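Local coordinates for cobalamin biosynthesis protein CobN (Mycobacterium tuberculosis, PDB 7C6O) that forms the large, catalytic subunit of cobaltochelatase, which probably inserts cobalt into the corrin ring during cobalamin biosynthesis, at residues S46-D49 with T50-I53; A134-A137 with H138-L141; E151-A154 with F155-T159. One frame throughout, in Å; residues are numbered along the deposited sequence.

Overall arrangement
All three contacts belong to the N-terminal alpha/beta unit built on the parallel sheet 62-65, 42-46, 84-89, 110-114. Contact 1 starts helix 49-58 and touches neither of the others: its centre is about 15 Å from that of contact 2 and about 18 Å from that of contact 3, with nearest atoms about 4 Å and about 8 Å away. Contacts 2 and 3 lie on the successive helices 131-143 and 146-161, which pack together; the centres of the two contacts are about 11 Å apart, and Q136 CB comes 3.6 Å from F155 CZ. The sodium ion, held by D125 and S127, is about 8 Å from the side chain of A134 and about 13 Å from that of L156.

Contact 1. Residues S46-D49 with T50-I53; sequences STSD and TDLI
S46 and D51 meet through a short hydrogen bond, S46 OG giving its proton to D51 OD2 at 2.6 Å, and this pair marks the tight side of the turn into helix 49-58. The serine oxygen reaches the acid because it swings opposite its own backbone nitrogen (chi1 -179°). It comes to the anti side of OD2, 24° out of the carboxylate plane. The same OG also accepts from S48 N at 3.1 Å, which makes an ST turn, so one hydroxyl both folds the loop and grips the first turn of the helix. D51 OD2 has a second partner in R88, a salt bridge; that arginine and the nearby helix start would be expected to favour the ionised acid. Beside this serine-aspartate pair L52 closes the buried side: its CD2 rests 3.9 Å from S46 CB, while its CG sits against the carbonyl oxygen of S48, the N-cap residue. S48 and T50 form the looser, partly exposed edge, where S48 OG comes only to 3.6 Å from T50 CB. D49 lies elsewhere, by L52, with OD1 passing L52 CD1 at 3.7 Å; its carboxylate is well held, OD1 by a hydrogen bond from N66 and OD2 by a salt bridge to R69. Regular helix bonding begins at D49, whose carbonyl receives I53 N at 2.9 Å; I53 CG1 also leans on that oxygen. The turn leads from strand 42-46 into helix 49-58, the first half of a beta-alpha-beta crossover to strand 62-65, with R88 of strand 84-89 touching S46 and S48, and L336 against L52 and I53.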
loop_
_atom_site.group_PDB
_atom_site.type_symbol
_atom_site.label_atom_id
_atom_site.label_comp_id
_atom_site.label_asym_id
_atom_site.label_seq_id
_atom_site.Cartn_x
_atom_site.Cartn_y
_atom_site.Cartn_z
ATOM N N SER A 46 -10.657 -42.874 2.759
ATOM C CA SER A 46 -9.375 -42.295 2.384
ATOM C C SER A 46 -9.148 -40.998 3.143
ATOM O O SER A 46 -10.065 -40.187 3.295
ATOM C CB SER A 46 -9.294 -42.024 0.877
ATOM O OG SER A 46 -8.029 -41.484 0.526
ATOM N N THR A 47 -7.922 -40.806 3.617
ATOM C CA THR A 47 -7.556 -39.541 4.234
ATOM C C THR A 47 -7.307 -38.446 3.209
ATOM O O THR A 47 -7.018 -37.309 3.598
ATOM C CB THR A 47 -6.318 -39.723 5.110
ATOM O OG1 THR A 47 -5.292 -40.380 4.357
ATOM C CG2 THR A 47 -6.658 -40.558 6.336
ATOM N N SER A 48 -7.408 -38.756 1.920
ATOM C CA SER A 48 -7.317 -37.766 0.855
ATOM C C SER A 48 -8.729 -37.436 0.394
ATOM O O SER A 48 -9.397 -38.273 -0.223
ATOM C CB SER A 48 -6.472 -38.284 -0.305
ATOM O OG SER A 48 -6.618 -37.451 -1.444
ATOM N N ASP A 49 -9.187 -36.220 0.695
ATOM C CA ASP A 49 -10.521 -35.820 0.260
ATOM C C ASP A 49 -10.637 -35.771 -1.257
ATOM O O ASP A 49 -11.748 -35.886 -1.782
ATOM C CB ASP A 49 -10.892 -34.467 0.867
ATOM C CG ASP A 49 -11.171 -34.555 2.357
ATOM O OD1 ASP A 49 -11.619 -35.627 2.820
ATOM O OD2 ASP A 49 -10.943 -33.553 3.065
ATOM N N THR A 50 -9.517 -35.608 -1.968
ATOM C CA THR A 50 -9.553 -35.686 -3.426
ATOM C C THR A 50 -10.063 -37.048 -3.887
ATOM O O THR A 50 -10.857 -37.132 -4.831
ATOM C CB THR A 50 -8.163 -35.402 -3.996
ATOM O OG1 THR A 50 -7.728 -34.107 -3.560
ATOM C CG2 THR A 50 -8.189 -35.432 -5.519
ATOM N N ASP A 51 -9.623 -38.123 -3.223
ATOM C CA ASP A 51 -10.150 -39.457 -3.513
ATOM C C ASP A 51 -11.665 -39.490 -3.368
ATOM O O ASP A 51 -12.377 -39.997 -4.243
ATOM C CB ASP A 51 -9.523 -40.494 -2.577
ATOM C CG ASP A 51 -8.041 -40.693 -2.815
ATOM O OD1 ASP A 51 -7.515 -40.189 -3.828
ATOM O OD2 ASP A 51 -7.400 -41.362 -1.974
ATOM N N LEU A 52 -12.174 -38.956 -2.255
ATOM C CA LEU A 52 -13.604 -39.041 -1.976
ATOM C C LEU A 52 -14.412 -38.219 -2.971
ATOM O O LEU A 52 -15.500 -38.633 -3.387
ATOM C CB LEU A 52 -13.880 -38.583 -0.543
ATOM C CG LEU A 52 -12.990 -39.224 0.524
ATOM C CD1 LEU A 52 -13.405 -38.790 1.926
ATOM C CD2 LEU A 52 -12.999 -40.744 0.404
ATOM N N ILE A 53 -13.894 -37.056 -3.370
ATOM C CA ILE A 53 -14.593 -36.236 -4.352
ATOM C C ILE A 53 -14.560 -36.904 -5.720
ATOM O O ILE A 53 -15.557 -36.897 -6.453
ATOM C CB ILE A 53 -13.995 -34.818 -4.386
ATOM C CG1 ILE A 53 -14.146 -34.151 -3.015
ATOM C CG2 ILE A 53 -14.671 -33.974 -5.458
ATOM C CD1 ILE A 53 -13.455 -32.809 -2.904
#

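Contact 2. Residues A134-A137 with H138-L141; sequences ALQA and HIYL
This is a local contact within one amphipathic helix, Q136 meeting I139 and Y140 three and four residues on, in helix 131-143, which covers strands 110-114 and 84-89 of an open parallel alpha/beta sheet. A134, A137, H138 and L141 face the sheet, where V111, V113 and V86 receive them, while L135 and I139 are exposed. Successive alpha-helical bonds join the two halves. Y140 N gives the straightest of them, to Q136 O at 3.0 Å and 168°, in the carbonyl plane. L141 N follows to A137 O at 3.1 Å. I139 N is less sharply directed, sharing itself between L135 O at 3.3 Å and, weakly, Q136 O. Q136 O, the acceptor of Y140 N, is also 3.3 Å from ring atom CD2 of Y140, met obliquely. A137 CA sits at the edge of the same ring, near its plane. H138 is drawn the other way: its imidazole hydrogen-bonds through NE2 to Q117 O. Q136 extends opposite its backbone nitrogen (chi1 -170°), which sets Q136 CG 3.8 Å from Y140 CE2. The bend at chi2 then turns the amide, whose plane stands 85° from that of the ring. The amide oxygen OE1 brushes I139 CD1. P170 touches Q136, I139 and Y140 from a following loop, and Y140 OH is hydrogen-bonded to the carbonyl oxygen of T168. At the far end a water bridges the pair, accepting from Q136 NE2 at 2.8 Å and donating to Y140 OH at 2.9 Å.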
loop_
_atom_site.group_PDB
_atom_site.type_symbol
_atom_site.label_atom_id
_atom_site.label_comp_id
_atom_site.label_asym_id
_atom_site.label_seq_id
_atom_site.Cartn_x
_atom_site.Cartn_y
_atom_site.Cartn_z
ATOM N N ALA A 134 -5.308 -55.820 -4.432
ATOM C CA ALA A 134 -4.892 -54.640 -3.680
ATOM C C ALA A 134 -3.856 -53.829 -4.448
ATOM O O ALA A 134 -3.898 -52.593 -4.441
ATOM C CB ALA A 134 -4.344 -55.058 -2.315
ATOM N N LEU A 135 -2.920 -54.505 -5.118
ATOM C CA LEU A 135 -1.873 -53.796 -5.848
ATOM C C LEU A 135 -2.447 -53.018 -7.029
ATOM O O LEU A 135 -2.026 -51.888 -7.294
ATOM C CB LEU A 135 -0.800 -54.781 -6.312
ATOM C CG LEU A 135 0.048 -55.414 -5.202
ATOM C CD1 LEU A 135 0.758 -56.666 -5.699
ATOM C CD2 LEU A 135 1.056 -54.410 -4.650
ATOM N N GLN A 136 -3.412 -53.597 -7.746
ATOM C CA GLN A 136 -4.024 -52.868 -8.853
ATOM C C GLN A 136 -4.876 -51.710 -8.342
ATOM O O GLN A 136 -4.874 -50.624 -8.934
ATOM C CB GLN A 136 -4.856 -53.815 -9.721
ATOM C CG GLN A 136 -5.345 -53.207 -11.044
ATOM C CD GLN A 136 -4.266 -53.168 -12.122
ATOM O OE1 GLN A 136 -3.075 -53.109 -11.827
ATOM N NE2 GLN A 136 -4.688 -53.211 -13.381
ATOM N N ALA A 137 -5.607 -51.919 -7.243
ATOM C CA ALA A 137 -6.346 -50.820 -6.632
ATOM C C ALA A 137 -5.409 -49.687 -6.229
ATOM O O ALA A 137 -5.746 -48.507 -6.384
ATOM C CB ALA A 137 -7.132 -51.318 -5.419
ATOM N N HIS A 138 -4.227 -50.030 -5.711
ATOM C CA HIS A 138 -3.245 -49.009 -5.362
ATOM C C HIS A 138 -2.925 -48.125 -6.560
ATOM O O HIS A 138 -2.821 -46.900 -6.429
ATOM C CB HIS A 138 -1.972 -49.666 -4.829
ATOM C CG HIS A 138 -0.862 -48.698 -4.569
ATOM N ND1 HIS A 138 -0.676 -48.091 -3.344
ATOM C CD2 HIS A 138 0.112 -48.219 -5.378
ATOM C CE1 HIS A 138 0.369 -47.285 -3.409
ATOM N NE2 HIS A 138 0.865 -47.342 -4.634
ATOM N N ILE A 139 -2.790 -48.729 -7.740
ATOM C CA ILE A 139 -2.443 -47.965 -8.935
ATOM C C ILE A 139 -3.606 -47.077 -9.365
ATOM O O ILE A 139 -3.408 -45.907 -9.717
ATOM C CB ILE A 139 -1.999 -48.920 -10.057
ATOM C CG1 ILE A 139 -0.743 -49.684 -9.626
ATOM C CG2 ILE A 139 -1.752 -48.153 -11.351
ATOM C CD1 ILE A 139 -0.284 -50.739 -10.613
ATOM N N TYR A 140 -4.833 -47.614 -9.349
ATOM C CA TYR A 140 -6.008 -46.808 -9.677
ATOM C C TYR A 140 -6.049 -45.536 -8.841
ATOM O O TYR A 140 -6.290 -44.440 -9.359
ATOM C CB TYR A 140 -7.293 -47.610 -9.448
ATOM C CG TYR A 140 -7.742 -48.505 -10.582
ATOM C CD1 TYR A 140 -8.197 -47.970 -11.784
ATOM C CD2 TYR A 140 -7.763 -49.885 -10.431
ATOM C CE1 TYR A 140 -8.632 -48.793 -12.814
ATOM C CE2 TYR A 140 -8.192 -50.713 -11.449
ATOM C CZ TYR A 140 -8.626 -50.165 -12.636
ATOM O OH TYR A 140 -9.052 -50.999 -13.644
ATOM N N LEU A 141 -5.809 -45.669 -7.537
ATOM C CA LEU A 141 -5.916 -44.533 -6.632
ATOM C C LEU A 141 -4.683 -43.639 -6.682
ATOM O O LEU A 141 -4.804 -42.423 -6.501
ATOM C CB LEU A 141 -6.165 -45.036 -5.208
ATOM C CG LEU A 141 -7.545 -45.680 -5.026
ATOM C CD1 LEU A 141 -7.604 -46.547 -3.777
ATOM C CD2 LEU A 141 -8.618 -44.600 -4.980
HETATM O O HOH W 1 -7.376 -53.259 -14.261
#

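Contact 3. Residues E151-A154 with F155-T159; sequences ELHA and FLCDT
F155 O is gripped twice by T159, whose N (2.9 Å) and OG1 (2.8 Å) reach it from opposite faces of the carbonyl plane, while F155 N gives a short, straight bond of 2.7 Å to E151 O one turn back. In reaching F155 O, T159 OG1 also lies 3.4 Å above one face of the F155 ring, offset toward its rim. At the seam with helix 131-143, L152 turns opposite its backbone nitrogen (chi1 173°), bringing CD1 across L156 CD1 at 3.8 Å; L156 goes on to I84 and V86 of strand 84-89. Around the helix, C157 SG makes a sulfur-aromatic contact with H153, 4.1 Å from the ring centroid and 50° off the ring normal. The imidazole is held by N61 O at NE2 and meets Y62 edge-to-face, which fixes the ring the sulfur leans on. D158 N bonds to A154 O at 2.9 Å, and its carboxylate turns to T163, F165 and G166 beyond the helix. Helix 146-161 thus shows the i to i+4 packing of an amphipathic helix in an alpha/beta fold, one flank on the parallel sheet and the other against helix 131-143, where F155 meets Y140.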
loop_
_atom_site.group_PDB
_atom_site.type_symbol
_atom_site.label_atom_id
_atom_site.label_comp_id
_atom_site.label_asym_id
_atom_site.label_seq_id
_atom_site.Cartn_x
_atom_site.Cartn_y
_atom_site.Cartn_z
ATOM N N GLU A 151 -13.586 -46.702 -12.938
ATOM C CA GLU A 151 -13.152 -48.043 -13.319
ATOM C C GLU A 151 -12.746 -48.868 -12.104
ATOM O O GLU A 151 -12.912 -50.092 -12.112
ATOM C CB GLU A 151 -12.002 -47.964 -14.324
ATOM C CG GLU A 151 -12.365 -47.238 -15.613
ATOM C CD GLU A 151 -13.543 -47.871 -16.329
ATOM O OE1 GLU A 151 -13.527 -49.103 -16.538
ATOM O OE2 GLU A 151 -14.495 -47.135 -16.672
ATOM N N LEU A 152 -12.222 -48.223 -11.055
ATOM C CA LEU A 152 -11.875 -48.954 -9.838
ATOM C C LEU A 152 -13.085 -49.673 -9.262
ATOM O O LEU A 152 -12.989 -50.835 -8.848
ATOM C CB LEU A 152 -11.283 -48.007 -8.793
ATOM C CG LEU A 152 -11.027 -48.632 -7.417
ATOM C CD1 LEU A 152 -9.928 -49.700 -7.480
ATOM C CD2 LEU A 152 -10.689 -47.558 -6.390
ATOM N N HIS A 153 -14.233 -48.994 -9.226
ATOM C CA HIS A 153 -15.448 -49.612 -8.707
ATOM C C HIS A 153 -15.792 -50.874 -9.490
ATOM O O HIS A 153 -16.092 -51.920 -8.904
ATOM C CB HIS A 153 -16.601 -48.610 -8.758
ATOM C CG HIS A 153 -17.831 -49.064 -8.038
ATOM N ND1 HIS A 153 -18.614 -50.107 -8.484
ATOM C CD2 HIS A 153 -18.420 -48.610 -6.905
ATOM C CE1 HIS A 153 -19.628 -50.279 -7.655
ATOM N NE2 HIS A 153 -19.534 -49.383 -6.689
ATOM N N ALA A 154 -15.740 -50.791 -10.821
ATOM C CA ALA A 154 -16.062 -51.949 -11.648
ATOM C C ALA A 154 -14.995 -53.031 -11.526
ATOM O O ALA A 154 -15.316 -54.225 -11.486
ATOM C CB ALA A 154 -16.230 -51.519 -13.103
ATOM N N PHE A 155 -13.721 -52.634 -11.471
ATOM C CA PHE A 155 -12.647 -53.604 -11.293
ATOM C C PHE A 155 -12.842 -54.404 -10.011
ATOM O O PHE A 155 -12.709 -55.632 -10.005
ATOM C CB PHE A 155 -11.289 -52.898 -11.280
ATOM C CG PHE A 155 -10.162 -53.770 -10.800
ATOM C CD1 PHE A 155 -9.612 -54.735 -11.632
ATOM C CD2 PHE A 155 -9.663 -53.637 -9.512
ATOM C CE1 PHE A 155 -8.582 -55.546 -11.193
ATOM C CE2 PHE A 155 -8.632 -54.444 -9.064
ATOM C CZ PHE A 155 -8.090 -55.401 -9.904
ATOM N N LEU A 156 -13.161 -53.720 -8.911
ATOM C CA LEU A 156 -13.306 -54.416 -7.638
ATOM C C LEU A 156 -14.532 -55.317 -7.633
ATOM O O LEU A 156 -14.473 -56.449 -7.140
ATOM C CB LEU A 156 -13.378 -53.407 -6.497
ATOM C CG LEU A 156 -12.067 -52.669 -6.242
ATOM C CD1 LEU A 156 -12.286 -51.588 -5.207
ATOM C CD2 LEU A 156 -11.001 -53.655 -5.795
ATOM N N CYS A 157 -15.651 -54.832 -8.175
ATOM C CA CYS A 157 -16.858 -55.650 -8.235
ATOM C C CYS A 157 -16.628 -56.912 -9.057
ATOM O O CYS A 157 -16.932 -58.023 -8.606
ATOM C CB CYS A 157 -18.015 -54.832 -8.810
ATOM S SG CYS A 157 -18.662 -53.579 -7.690
ATOM N N ASP A 158 -16.086 -56.764 -10.268
ATOM C CA ASP A 158 -15.874 -57.926 -11.128
ATOM C C ASP A 158 -14.842 -58.879 -10.538
ATOM O O ASP A 158 -14.976 -60.102 -10.661
ATOM C CB ASP A 158 -15.443 -57.485 -12.527
ATOM C CG ASP A 158 -16.566 -56.834 -13.309
ATOM O OD1 ASP A 158 -17.651 -56.608 -12.728
ATOM O OD2 ASP A 158 -16.359 -56.552 -14.510
ATOM N N THR A 159 -13.801 -58.341 -9.899
ATOM C CA THR A 159 -12.740 -59.186 -9.368
ATOM C C THR A 159 -13.175 -59.897 -8.094
ATOM O O THR A 159 -12.953 -61.103 -7.942
ATOM C CB THR A 159 -11.481 -58.353 -9.103
ATOM O OG1 THR A 159 -11.016 -57.783 -10.330
ATOM C CG2 THR A 159 -10.381 -59.218 -8.498
#